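Local coordinates for protein (S)-ureidoglycine aminohydrolase (Escherichia coli, PDB 1RC6) that deaminates (S)-ureidoglycine to (S)-ureidoglycolate and ammonia in allantoin degradation, using manganese as cofactor and allowing nitrogen to be recovered under anaerobic conditions, at residues V64-N69 and M117-A122; G80-L85 and R134-V139; A94-K99 and G107-P112; F101-G106 and L146-A151; I166-L171 and M181-F186. All blocks are in the same frame, centred on the assembly; numbering follows the deposited sequence.

Contact 1. Residues V64-N69 and M117-A122; sequences VTLHQN and MTFVNA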
# COMPACT_ATOMS: atom_id res chain seq x y z
N VAL A 64 -8.98 3.57 0.55
CA VAL A 64 -10.04 4.49 0.89
C VAL A 64 -10.38 5.43 -0.24
O VAL A 64 -9.52 6.17 -0.74
CB VAL A 64 -9.65 5.35 2.13
CG1 VAL A 64 -10.85 6.16 2.60
CG2 VAL A 64 -9.12 4.46 3.24
N THR A 65 -11.63 5.41 -0.68
CA THR A 65 -12.02 6.33 -1.73
C THR A 65 -12.71 7.51 -1.02
O THR A 65 -13.69 7.34 -0.27
CB THR A 65 -12.99 5.70 -2.76
OG1 THR A 65 -14.31 5.70 -2.23
CG2 THR A 65 -12.56 4.27 -3.08
N LEU A 66 -12.16 8.70 -1.24
CA LEU A 66 -12.66 9.91 -0.63
C LEU A 66 -13.71 10.60 -1.48
O LEU A 66 -13.48 10.90 -2.65
CB LEU A 66 -11.51 10.87 -0.39
CG LEU A 66 -10.33 10.20 0.32
CD1 LEU A 66 -9.09 11.05 0.14
CD2 LEU A 66 -10.67 9.96 1.80
N HIS A 67 -14.87 10.84 -0.89
CA HIS A 67 -15.91 11.55 -1.59
C HIS A 67 -15.69 13.04 -1.27
O HIS A 67 -14.65 13.40 -0.71
CB HIS A 67 -17.28 11.05 -1.12
CG HIS A 67 -17.55 9.64 -1.52
ND1 HIS A 67 -17.81 8.63 -0.61
CD2 HIS A 67 -17.52 9.04 -2.74
CE1 HIS A 67 -17.91 7.48 -1.25
NE2 HIS A 67 -17.74 7.70 -2.54
N GLN A 68 -16.64 13.90 -1.62
CA GLN A 68 -16.48 15.31 -1.33
C GLN A 68 -16.32 15.52 0.17
O GLN A 68 -17.18 15.14 0.96
CB GLN A 68 -17.68 16.09 -1.84
CG GLN A 68 -17.97 15.80 -3.28
CD GLN A 68 -19.10 16.62 -3.82
OE1 GLN A 68 -20.04 16.98 -3.10
NE2 GLN A 68 -19.04 16.92 -5.11
N ASN A 69 -15.20 16.12 0.56
CA ASN A 69 -14.89 16.37 1.96
C ASN A 69 -14.58 15.09 2.71
O ASN A 69 -14.60 15.06 3.94
CB ASN A 69 -16.03 17.10 2.65
CG ASN A 69 -16.20 18.50 2.14
OD1 ASN A 69 -16.91 18.74 1.16
ND2 ASN A 69 -15.53 19.45 2.80
N MET A 117 -1.63 12.14 11.31
CA MET A 117 -1.81 12.63 9.95
C MET A 117 -3.29 12.90 9.71
O MET A 117 -4.15 12.19 10.24
CB MET A 117 -1.31 11.56 8.98
CG MET A 117 -1.82 11.70 7.56
SD MET A 117 -1.61 10.17 6.57
CE MET A 117 0.19 9.91 6.67
N THR A 118 -3.59 13.94 8.95
CA THR A 118 -4.98 14.24 8.62
C THR A 118 -4.99 14.45 7.13
O THR A 118 -3.97 14.81 6.54
CB THR A 118 -5.51 15.50 9.32
OG1 THR A 118 -4.59 16.58 9.15
CG2 THR A 118 -5.75 15.23 10.80
N PHE A 119 -6.13 14.20 6.50
CA PHE A 119 -6.20 14.35 5.06
C PHE A 119 -7.63 14.48 4.63
O PHE A 119 -8.53 13.96 5.28
CB PHE A 119 -5.55 13.17 4.35
CG PHE A 119 -6.02 11.85 4.85
CD1 PHE A 119 -5.25 11.12 5.76
CD2 PHE A 119 -7.26 11.35 4.47
CE1 PHE A 119 -5.72 9.91 6.29
CE2 PHE A 119 -7.74 10.15 4.99
CZ PHE A 119 -6.97 9.43 5.91
N VAL A 120 -7.84 15.18 3.53
CA VAL A 120 -9.16 15.40 3.02
C VAL A 120 -9.09 15.53 1.53
O VAL A 120 -8.08 15.96 0.96
CB VAL A 120 -9.78 16.69 3.59
CG1 VAL A 120 -11.07 17.03 2.84
CG2 VAL A 120 -10.10 16.50 5.04
N ASN A 121 -10.18 15.15 0.89
CA ASN A 121 -10.27 15.26 -0.54
C ASN A 121 -10.15 16.74 -0.86
O ASN A 121 -10.77 17.57 -0.20
CB ASN A 121 -11.62 14.75 -1.00
CG ASN A 121 -11.64 14.48 -2.46
OD1 ASN A 121 -10.74 14.90 -3.19
ND2 ASN A 121 -12.66 13.79 -2.92
N ALA A 122 -9.36 17.06 -1.87
CA ALA A 122 -9.14 18.45 -2.25
C ALA A 122 -9.86 18.80 -3.54
O ALA A 122 -9.75 19.93 -4.02
CB ALA A 122 -7.66 18.73 -2.38
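The F119 ring takes L66 at its edge: methyl CD2 lies near the ring plane, 4.3 Å from F119 CE2. Across the ring, at the CD1 side, M117 CG of the same segment meets the edge, also in plane. The second flat group, the amide of N121, holds H67 O nearly in its own plane. Both lie where the two sheets of the N-terminal cupin β-sandwich meet, residues 64-67 of one sheet and 118-121 of the facing sheet running at 59° to each other, their axes 6.9 Å apart at closest approach. The evidence for one real polar link is N121 ND2 to H67 O, 3.0 Å with an N-H...O angle of 161°. Seen from H67, the donor stands well above the carbonyl plane and misses the lone-pair directions. The same ND2 also donates to E125 O, while OD1 is hydrogen-bonded to S127 OG and the backbone N of Q123. Four bonds thus fix the rotation of this buried amide. With CG anti to the backbone N (chi1 -164°), N121 reaches the corner where the chain turns after H67, and its aliphatic part packs against L66, CB to CB 3.9 Å. A leucine in place of N121 would probably leave H67 O and E125 O without their shared donor and S127 without its amide partner, so that the corner at Q68 and N69 would be less firmly tied. Beyond the amide, V120 completes the contact by setting its CG1 methyl 4.0 Å from N69 CA.

Contact 2. Residues G80-L85 and R134-V139; sequences GIETFL and RRYVPV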
# COMPACT_ATOMS: atom_id res chain seq x y z
N GLY A 80 3.66 5.56 18.93
CA GLY A 80 4.49 4.43 18.53
C GLY A 80 4.05 3.82 17.21
O GLY A 80 4.50 2.74 16.83
N ILE A 81 3.18 4.52 16.49
CA ILE A 81 2.66 4.03 15.23
C ILE A 81 3.11 4.90 14.07
O ILE A 81 2.92 6.12 14.11
CB ILE A 81 1.12 4.02 15.28
CG1 ILE A 81 0.67 2.90 16.23
CG2 ILE A 81 0.54 3.86 13.88
CD1 ILE A 81 -0.81 2.86 16.43
N GLU A 82 3.72 4.29 13.05
CA GLU A 82 4.15 5.04 11.87
C GLU A 82 3.11 4.80 10.76
O GLU A 82 2.49 3.74 10.70
CB GLU A 82 5.55 4.60 11.42
CG GLU A 82 5.68 3.14 11.04
CD GLU A 82 7.13 2.71 10.80
OE1 GLU A 82 7.93 3.51 10.26
OE2 GLU A 82 7.47 1.55 11.13
N THR A 83 2.92 5.79 9.89
CA THR A 83 1.93 5.65 8.83
C THR A 83 2.44 6.07 7.48
O THR A 83 3.46 6.74 7.38
CB THR A 83 0.67 6.49 9.11
OG1 THR A 83 1.03 7.87 9.14
CG2 THR A 83 0.07 6.10 10.45
N PHE A 84 1.72 5.68 6.44
CA PHE A 84 2.10 6.01 5.07
C PHE A 84 0.86 6.13 4.21
O PHE A 84 -0.03 5.28 4.24
CB PHE A 84 3.02 4.92 4.51
CG PHE A 84 3.33 5.06 3.05
CD1 PHE A 84 2.46 4.55 2.10
CD2 PHE A 84 4.48 5.72 2.63
CE1 PHE A 84 2.72 4.70 0.74
CE2 PHE A 84 4.76 5.87 1.27
CZ PHE A 84 3.88 5.37 0.32
N LEU A 85 0.79 7.20 3.42
CA LEU A 85 -0.35 7.42 2.55
C LEU A 85 0.10 7.58 1.10
O LEU A 85 1.13 8.18 0.84
CB LEU A 85 -1.11 8.68 3.00
CG LEU A 85 -2.32 9.16 2.18
CD1 LEU A 85 -3.13 10.18 2.97
CD2 LEU A 85 -1.86 9.74 0.86
N ARG A 134 1.84 0.64 10.91
CA ARG A 134 2.47 -0.46 11.63
C ARG A 134 3.08 0.10 12.90
O ARG A 134 3.21 1.31 13.05
CB ARG A 134 3.57 -1.13 10.79
CG ARG A 134 4.83 -0.32 10.65
CD ARG A 134 5.90 -1.04 9.85
NE ARG A 134 6.35 -2.27 10.49
CZ ARG A 134 6.09 -3.49 10.03
NH1 ARG A 134 5.37 -3.64 8.92
NH2 ARG A 134 6.52 -4.56 10.68
N ARG A 135 3.44 -0.78 13.83
CA ARG A 135 4.04 -0.34 15.07
C ARG A 135 5.55 -0.22 14.83
O ARG A 135 6.24 -1.21 14.58
CB ARG A 135 3.71 -1.34 16.18
CG ARG A 135 4.20 -0.92 17.56
CD ARG A 135 3.20 -1.31 18.64
NE ARG A 135 2.87 -2.74 18.62
CZ ARG A 135 1.95 -3.31 19.40
NH1 ARG A 135 1.25 -2.58 20.25
NH2 ARG A 135 1.72 -4.61 19.32
N TYR A 136 6.04 1.00 14.90
CA TYR A 136 7.45 1.27 14.68
C TYR A 136 8.42 0.63 15.68
O TYR A 136 8.14 0.55 16.88
CB TYR A 136 7.68 2.77 14.65
CG TYR A 136 9.13 3.15 14.53
CD1 TYR A 136 9.87 3.52 15.65
CD2 TYR A 136 9.78 3.10 13.30
CE1 TYR A 136 11.23 3.84 15.54
CE2 TYR A 136 11.13 3.41 13.18
CZ TYR A 136 11.85 3.78 14.30
OH TYR A 136 13.19 4.09 14.17
N VAL A 137 9.57 0.18 15.18
CA VAL A 137 10.56 -0.44 16.05
C VAL A 137 11.82 0.41 16.15
O VAL A 137 12.63 0.49 15.23
CB VAL A 137 10.95 -1.84 15.57
CG1 VAL A 137 12.08 -2.37 16.42
CG2 VAL A 137 9.75 -2.75 15.66
N PRO A 138 11.99 1.06 17.31
CA PRO A 138 13.15 1.92 17.55
C PRO A 138 14.43 1.14 17.74
O PRO A 138 14.42 -0.00 18.18
CB PRO A 138 12.74 2.68 18.81
CG PRO A 138 11.95 1.66 19.56
CD PRO A 138 11.09 1.05 18.47
N VAL A 139 15.54 1.78 17.39
CA VAL A 139 16.86 1.21 17.51
C VAL A 139 17.78 2.30 18.08
O VAL A 139 17.63 3.47 17.75
CB VAL A 139 17.38 0.75 16.13
CG1 VAL A 139 17.54 1.94 15.22
CG2 VAL A 139 18.71 0.04 16.28
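E82 and R134 run side by side and point the same way, while Y136 crosses E82 at about a right angle. Both E82 and R134 rise from the same face of the sheet because they are paired across the strands, and both place CG between the backbone N and the carbonyl carbon (chi1 60° for E82). The carboxylate meets the aliphatic part of the arginine rather than its charge: E82 OE2 is 3.3 Å from R134 CG but 4.0 Å from R134 NE, and the carboxylate and guanidinium planes stand 75° apart. The guanidinium bonds instead to Y132 OH through NH1 and to S58 OG through NH2. OE2 also lies at the edge of the Y136 ring, 3.5 Å from Y136 CD2, with the planes 83° apart. Underneath, strands 81-89 and 127-135 are antiparallel neighbours in the larger sheet of the N-terminal cupin domain. E82 and R134 form a hydrogen-bonded pair, E82 N to R134 O at 3.0 Å, and Y136 N reaches G80 O where the second strand has ended. The other carboxylate oxygen, E82 OE1, bonds to Y110 OH, while the like charge of D178 near OE2 could raise the pKa of either acid. An alanine at E82 would probably leave Y110 OH without its carboxylate partner and open a gap between R134 CG and the Y136 ring edge.

Contact 3. Residues A94-K99 and G107-P112; sequences AKAEGK and GYLYCP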
# COMPACT_ATOMS: atom_id res chain seq x y z
N ALA A 94 -3.12 16.74 2.67
CA ALA A 94 -2.71 16.07 3.89
C ALA A 94 -2.06 17.05 4.83
O ALA A 94 -1.55 18.09 4.41
CB ALA A 94 -1.73 14.96 3.55
N LYS A 95 -2.08 16.72 6.11
CA LYS A 95 -1.48 17.56 7.12
C LYS A 95 -0.82 16.74 8.21
O LYS A 95 -1.39 15.77 8.70
CB LYS A 95 -2.53 18.50 7.72
CG LYS A 95 -3.07 19.52 6.74
CD LYS A 95 -3.99 20.54 7.41
CE LYS A 95 -4.31 21.69 6.47
NZ LYS A 95 -4.99 22.81 7.17
N ALA A 96 0.39 17.14 8.57
CA ALA A 96 1.16 16.47 9.61
C ALA A 96 2.34 17.35 10.04
O ALA A 96 2.85 18.14 9.25
CB ALA A 96 1.68 15.11 9.12
N GLU A 97 2.75 17.19 11.29
CA GLU A 97 3.86 17.95 11.85
C GLU A 97 3.77 19.43 11.46
O GLU A 97 4.76 20.04 11.03
CB GLU A 97 5.19 17.34 11.39
CG GLU A 97 5.32 15.87 11.76
CD GLU A 97 6.74 15.35 11.67
OE1 GLU A 97 7.45 15.70 10.71
OE2 GLU A 97 7.15 14.58 12.54
N GLY A 98 2.58 19.99 11.61
CA GLY A 98 2.36 21.39 11.31
C GLY A 98 2.46 21.82 9.87
O GLY A 98 2.23 22.99 9.58
N LYS A 99 2.80 20.92 8.96
CA LYS A 99 2.90 21.32 7.56
C LYS A 99 1.66 20.90 6.79
O LYS A 99 0.78 20.22 7.32
CB LYS A 99 4.14 20.71 6.91
CG LYS A 99 5.41 20.89 7.72
CD LYS A 99 6.55 20.14 7.07
CE LYS A 99 7.68 19.88 8.06
NZ LYS A 99 8.72 18.99 7.44
N GLY A 107 1.26 11.19 -5.33
CA GLY A 107 1.73 11.91 -4.16
C GLY A 107 1.73 10.99 -2.96
O GLY A 107 0.82 10.17 -2.81
N TYR A 108 2.74 11.09 -2.10
CA TYR A 108 2.80 10.25 -0.93
C TYR A 108 3.24 11.01 0.31
O TYR A 108 3.85 12.09 0.21
CB TYR A 108 3.76 9.08 -1.16
CG TYR A 108 5.24 9.46 -1.24
CD1 TYR A 108 5.80 9.94 -2.42
CD2 TYR A 108 6.07 9.29 -0.14
CE1 TYR A 108 7.16 10.23 -2.50
CE2 TYR A 108 7.43 9.58 -0.21
CZ TYR A 108 7.97 10.05 -1.39
OH TYR A 108 9.33 10.30 -1.46
N LEU A 109 2.93 10.45 1.47
CA LEU A 109 3.29 11.05 2.74
C LEU A 109 3.55 10.00 3.82
O LEU A 109 2.67 9.20 4.15
CB LEU A 109 2.20 11.99 3.23
CG LEU A 109 2.42 12.47 4.68
CD1 LEU A 109 3.70 13.27 4.76
CD2 LEU A 109 1.24 13.30 5.13
N TYR A 110 4.76 10.03 4.38
CA TYR A 110 5.13 9.13 5.46
C TYR A 110 5.22 9.94 6.76
O TYR A 110 5.73 11.06 6.77
CB TYR A 110 6.49 8.46 5.19
CG TYR A 110 7.05 7.78 6.43
CD1 TYR A 110 7.73 8.51 7.40
CD2 TYR A 110 6.80 6.43 6.70
CE1 TYR A 110 8.13 7.93 8.61
CE2 TYR A 110 7.19 5.84 7.89
CZ TYR A 110 7.85 6.60 8.85
OH TYR A 110 8.20 6.04 10.05
N CYS A 111 4.74 9.37 7.85
CA CYS A 111 4.80 10.03 9.14
C CYS A 111 5.46 9.14 10.19
O CYS A 111 5.05 8.00 10.39
CB CYS A 111 3.41 10.40 9.65
SG CYS A 111 2.60 11.74 8.76
N PRO A 112 6.51 9.65 10.86
CA PRO A 112 7.18 8.85 11.88
C PRO A 112 6.19 8.65 13.01
O PRO A 112 5.13 9.26 13.03
CB PRO A 112 8.36 9.72 12.29
CG PRO A 112 7.80 11.11 12.11
CD PRO A 112 7.12 10.99 10.76
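E97 OE2 is hydrogen-bonded to S115 OG and lies against the P112 ring, 3.6 Å from P112 CG. The glutamate and the proline approach from opposite directions. E97 starts beside its backbone N, anti to the carbonyl carbon (chi1 -57°), and its chain is extended beyond CG, which is what carries the carboxylate across to the proline. The shortest sound bond inside either segment is K99 N to A96 O, 2.8 Å, and it closes a type I' turn from A96 to K99. E97 and G98 occupy the positive-phi corners of that turn, a geometry well suited to a tight hairpin; the return bond, A96 N to K99 O, is weak. This hairpin edge belongs to the smaller sheet of the N-terminal cupin β-sandwich, and strand 107-111 belongs to the larger one. The two strands face each other at 21°, 9.0 Å apart at their closest, with only side chains between them. L109 has CG anti to its backbone N (chi1 170°), sending one branch toward the opposing sheet: L109 CD2 is 3.8 Å from A94 CB and somewhat farther from A96. Two residues along, the sulfur of C111 lies beside A96, with C111 SG 3.5 Å from A96 CB. All four of these residues, A94, A96, L109 and C111, are buried. L146 covers both E97 and L109 from the adjoining loop, and M117 touches C111.

Contact 4. Residues F101-G106 and L146-A151; sequences FALSEG and LVSGNA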
# COMPACT_ATOMS: atom_id res chain seq x y z
N PHE A 101 0.40 19.43 2.76
CA PHE A 101 0.86 18.90 1.49
C PHE A 101 -0.30 18.75 0.50
O PHE A 101 -1.35 18.21 0.84
CB PHE A 101 1.54 17.55 1.70
CG PHE A 101 2.57 17.56 2.79
CD1 PHE A 101 2.20 17.43 4.12
CD2 PHE A 101 3.92 17.71 2.49
CE1 PHE A 101 3.16 17.45 5.14
CE2 PHE A 101 4.88 17.73 3.49
CZ PHE A 101 4.50 17.60 4.82
N ALA A 102 -0.10 19.25 -0.71
CA ALA A 102 -1.11 19.16 -1.74
C ALA A 102 -0.68 17.97 -2.58
O ALA A 102 0.19 18.08 -3.45
CB ALA A 102 -1.13 20.43 -2.59
N LEU A 103 -1.29 16.82 -2.30
CA LEU A 103 -0.94 15.61 -3.01
C LEU A 103 -1.83 15.29 -4.20
O LEU A 103 -3.06 15.30 -4.10
CB LEU A 103 -0.94 14.44 -2.02
CG LEU A 103 -0.05 14.66 -0.80
CD1 LEU A 103 -0.23 13.52 0.19
CD2 LEU A 103 1.40 14.78 -1.23
N SER A 104 -1.20 15.03 -5.33
CA SER A 104 -1.90 14.68 -6.55
C SER A 104 -1.57 13.21 -6.79
O SER A 104 -0.89 12.59 -5.97
CB SER A 104 -1.39 15.52 -7.72
OG SER A 104 -0.08 15.09 -8.09
N GLU A 105 -2.03 12.65 -7.90
CA GLU A 105 -1.74 11.26 -8.16
C GLU A 105 -0.26 10.98 -7.95
O GLU A 105 0.59 11.78 -8.35
CB GLU A 105 -2.13 10.87 -9.58
CG GLU A 105 -1.78 9.43 -9.89
CD GLU A 105 -2.17 9.01 -11.27
OE1 GLU A 105 -3.37 9.10 -11.59
OE2 GLU A 105 -1.27 8.59 -12.04
N GLY A 106 0.06 9.85 -7.33
CA GLY A 106 1.45 9.53 -7.09
C GLY A 106 2.01 10.25 -5.87
O GLY A 106 3.12 9.95 -5.43
N LEU A 146 9.45 12.56 8.86
CA LEU A 146 8.43 12.85 7.86
C LEU A 146 9.05 12.90 6.48
O LEU A 146 10.09 13.51 6.28
CB LEU A 146 7.77 14.19 8.21
CG LEU A 146 6.82 15.03 7.33
CD1 LEU A 146 6.79 14.58 5.89
CD2 LEU A 146 5.45 14.98 7.93
N VAL A 147 8.41 12.23 5.53
CA VAL A 147 8.87 12.24 4.15
C VAL A 147 7.64 12.41 3.28
O VAL A 147 6.60 11.81 3.55
CB VAL A 147 9.58 10.94 3.77
CG1 VAL A 147 10.03 11.00 2.31
CG2 VAL A 147 10.76 10.71 4.67
N SER A 148 7.74 13.24 2.26
CA SER A 148 6.61 13.47 1.37
C SER A 148 7.10 13.85 -0.03
O SER A 148 8.17 14.41 -0.19
CB SER A 148 5.73 14.57 1.94
OG SER A 148 4.57 14.76 1.14
N GLY A 149 6.31 13.53 -1.05
CA GLY A 149 6.70 13.85 -2.41
C GLY A 149 5.76 13.19 -3.41
O GLY A 149 4.63 12.84 -3.07
N ASN A 150 6.23 13.03 -4.64
CA ASN A 150 5.41 12.39 -5.65
C ASN A 150 6.25 11.31 -6.28
O ASN A 150 7.47 11.45 -6.37
CB ASN A 150 4.94 13.39 -6.71
CG ASN A 150 3.77 12.86 -7.53
OD1 ASN A 150 3.92 11.93 -8.33
ND2 ASN A 150 2.58 13.46 -7.32
N ALA A 151 5.61 10.24 -6.72
CA ALA A 151 6.34 9.14 -7.34
C ALA A 151 7.11 9.69 -8.53
O ALA A 151 8.28 9.35 -8.75
CB ALA A 151 5.38 8.06 -7.79
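The backbones come closest at G106 and A151, their CA atoms 4.9 Å apart, whereas F101 and S148, toward the other end, stand 7.9 Å apart by the same measure. The contact lies at the edge of the N-terminal cupin β-sandwich, between strand 99-104 of the smaller sheet and strand 147-150, an outermost strand of the larger one; the strands cross at 41°. At the close end, A151 N donates to G106 O over 2.8 Å. Next to it N150, with CG anti to its backbone N (chi1 -163°), turns its amide to the preceding carbonyl, and N150 ND2 reaches E105 O at 2.8 Å. G106 has a positive phi, and a side chain there would run into the N150 amide, so glycine suits the site. E105 starts away from this junction and is exposed. At the wider end F101, L146 and S148 are partly exposed: L146 and F101 come from opposite directions, with L146 CD1 3.9 Å from F101 CZ, while the buried L103 adds its CD2 methyl. S148 OG bonds to Y108 O and approaches the phenylalanine ring obliquely, 3.3 Å from F101 CD2.

Contact 5. Residues I166-L171 and M181-F186; sequences ILLDFL and MHILSF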
# COMPACT_ATOMS: atom_id res chain seq x y z
N ILE A 166 10.92 -1.18 -13.62
CA ILE A 166 11.33 0.02 -12.93
C ILE A 166 11.00 -0.15 -11.45
O ILE A 166 9.85 -0.38 -11.09
CB ILE A 166 10.56 1.26 -13.43
CG1 ILE A 166 10.88 1.55 -14.90
CG2 ILE A 166 10.91 2.47 -12.57
CD1 ILE A 166 10.12 2.76 -15.45
N LEU A 167 12.01 -0.04 -10.59
CA LEU A 167 11.77 -0.16 -9.17
C LEU A 167 11.79 1.24 -8.58
O LEU A 167 12.58 2.08 -9.00
CB LEU A 167 12.86 -0.98 -8.48
CG LEU A 167 12.69 -0.96 -6.96
CD1 LEU A 167 11.33 -1.56 -6.61
CD2 LEU A 167 13.80 -1.73 -6.28
N LEU A 168 10.90 1.50 -7.62
CA LEU A 168 10.89 2.79 -6.95
C LEU A 168 10.99 2.57 -5.45
O LEU A 168 10.36 1.66 -4.90
CB LEU A 168 9.61 3.56 -7.25
CG LEU A 168 9.27 3.80 -8.72
CD1 LEU A 168 8.23 4.92 -8.82
CD2 LEU A 168 10.52 4.18 -9.50
N ASP A 169 11.83 3.37 -4.79
CA ASP A 169 11.98 3.29 -3.35
C ASP A 169 11.42 4.60 -2.80
O ASP A 169 11.92 5.68 -3.10
CB ASP A 169 13.45 3.13 -2.96
CG ASP A 169 14.05 1.85 -3.49
OD1 ASP A 169 13.28 1.01 -4.00
OD2 ASP A 169 15.29 1.69 -3.39
N PHE A 170 10.37 4.49 -1.99
CA PHE A 170 9.70 5.64 -1.43
C PHE A 170 10.33 6.27 -0.21
O PHE A 170 10.19 7.46 0.01
CB PHE A 170 8.27 5.26 -1.06
CG PHE A 170 7.32 5.34 -2.20
CD1 PHE A 170 6.61 6.50 -2.43
CD2 PHE A 170 7.13 4.26 -3.04
CE1 PHE A 170 5.71 6.58 -3.50
CE2 PHE A 170 6.23 4.33 -4.11
CZ PHE A 170 5.53 5.50 -4.34
N LEU A 171 11.03 5.47 0.58
CA LEU A 171 11.61 5.96 1.82
C LEU A 171 13.11 5.82 1.91
O LEU A 171 13.73 5.10 1.15
CB LEU A 171 10.96 5.22 3.00
CG LEU A 171 9.65 5.75 3.62
CD1 LEU A 171 8.79 6.46 2.58
CD2 LEU A 171 8.91 4.60 4.26
N MET A 181 8.29 1.45 1.21
CA MET A 181 7.20 1.22 0.26
C MET A 181 7.84 1.23 -1.12
O MET A 181 8.73 2.03 -1.39
CB MET A 181 6.14 2.32 0.35
CG MET A 181 5.34 2.41 1.65
SD MET A 181 4.17 1.05 1.97
CE MET A 181 3.68 0.65 0.32
N HIS A 182 7.40 0.33 -2.00
CA HIS A 182 7.97 0.29 -3.34
C HIS A 182 6.87 0.19 -4.39
O HIS A 182 5.76 -0.24 -4.10
CB HIS A 182 8.90 -0.92 -3.51
CG HIS A 182 10.02 -0.98 -2.53
ND1 HIS A 182 9.88 -1.53 -1.28
CD2 HIS A 182 11.30 -0.56 -2.61
CE1 HIS A 182 11.03 -1.45 -0.63
NE2 HIS A 182 11.91 -0.86 -1.42
N ILE A 183 7.20 0.59 -5.61
CA ILE A 183 6.28 0.49 -6.72
C ILE A 183 7.05 -0.21 -7.84
O ILE A 183 8.17 0.20 -8.16
CB ILE A 183 5.84 1.87 -7.24
CG1 ILE A 183 4.63 2.37 -6.46
CG2 ILE A 183 5.51 1.77 -8.73
CD1 ILE A 183 4.09 3.73 -6.93
N LEU A 184 6.48 -1.27 -8.40
CA LEU A 184 7.11 -2.00 -9.49
C LEU A 184 6.27 -1.77 -10.75
O LEU A 184 5.04 -1.85 -10.70
CB LEU A 184 7.18 -3.50 -9.19
CG LEU A 184 8.56 -4.01 -8.76
CD1 LEU A 184 8.48 -5.46 -8.32
CD2 LEU A 184 9.53 -3.87 -9.93
N SER A 185 6.93 -1.48 -11.87
CA SER A 185 6.22 -1.23 -13.12
C SER A 185 6.77 -2.13 -14.22
O SER A 185 7.96 -2.42 -14.25
CB SER A 185 6.37 0.24 -13.51
OG SER A 185 5.34 0.66 -14.40
N PHE A 186 5.88 -2.60 -15.10
CA PHE A 186 6.26 -3.47 -16.22
C PHE A 186 5.61 -2.98 -17.50
O PHE A 186 4.39 -3.08 -17.67
CB PHE A 186 5.81 -4.91 -15.99
CG PHE A 186 6.52 -5.60 -14.88
CD1 PHE A 186 6.22 -5.30 -13.55
CD2 PHE A 186 7.46 -6.59 -15.15
CE1 PHE A 186 6.87 -5.98 -12.50
CE2 PHE A 186 8.11 -7.27 -14.11
CZ PHE A 186 7.81 -6.97 -12.78
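I183 has CG1 anti to its carbonyl carbon (chi1 -87°) and a fully extended second torsion (chi2 -179°), and these carry CD1 to the edge of the F170 ring, 3.5 Å from F170 CZ. L167 uses another first torsion, CG anti to the backbone N, and lays CD1 against H182, 4.0 Å from H182 CB. The contact is a β hairpin of the C-terminal cupin domain, strands 166-169 and 179-186, antiparallel with axes 4.9 Å apart. Its ladder is uneven: F170 N to M181 O, 3.0 Å with an N-H...O angle of 160°, and S185 N to I166 O, 3.2 Å, are sound, whereas I166 N to S185 O and both bonds between L168 and I183 are weak. The hairpin has two faces. I166, L168, I183 and S185 share one, with L168 CB 4.1 Å from I183 CB, and near them F170 meets Y108 edge-to-face while I183 touches Y86, both of the N-terminal domain. L167, D169, H182 and L184 occupy the other, where H182 adjoins K253 and its ring meets that of Y251, and L184 adjoins Y249. Since K253 and Y249 probably bind the substrate, as in relatives, the chemistry implies that H182 and L184 probably form a second shell behind them, while F170 and I183 pack on the partner domain.

In the fold
Contacts 1 to 4 all build the N-terminal cupin domain; contact 5 belongs to the C-terminal one, in series along the chain. Contacts 3 and 4 have the closest centres, about 9 Å apart, and share a ladder in which Y110 N reaches V147 O at 2.7 Å. Contact 1 joins contact 3 through T118 O and K95 N, also 2.7 Å. From the 80-85 strand of contact 2, F84 reaches the C-terminal domain, F84 CE2 lying 3.5 Å from M181 CG of contact 5. Toward the probable substrate site, side chains of H182 and K253 come within about 3 Å, and those of R134 and K253 within about 8 Å; contacts 1, 3 and 4 lie away from it.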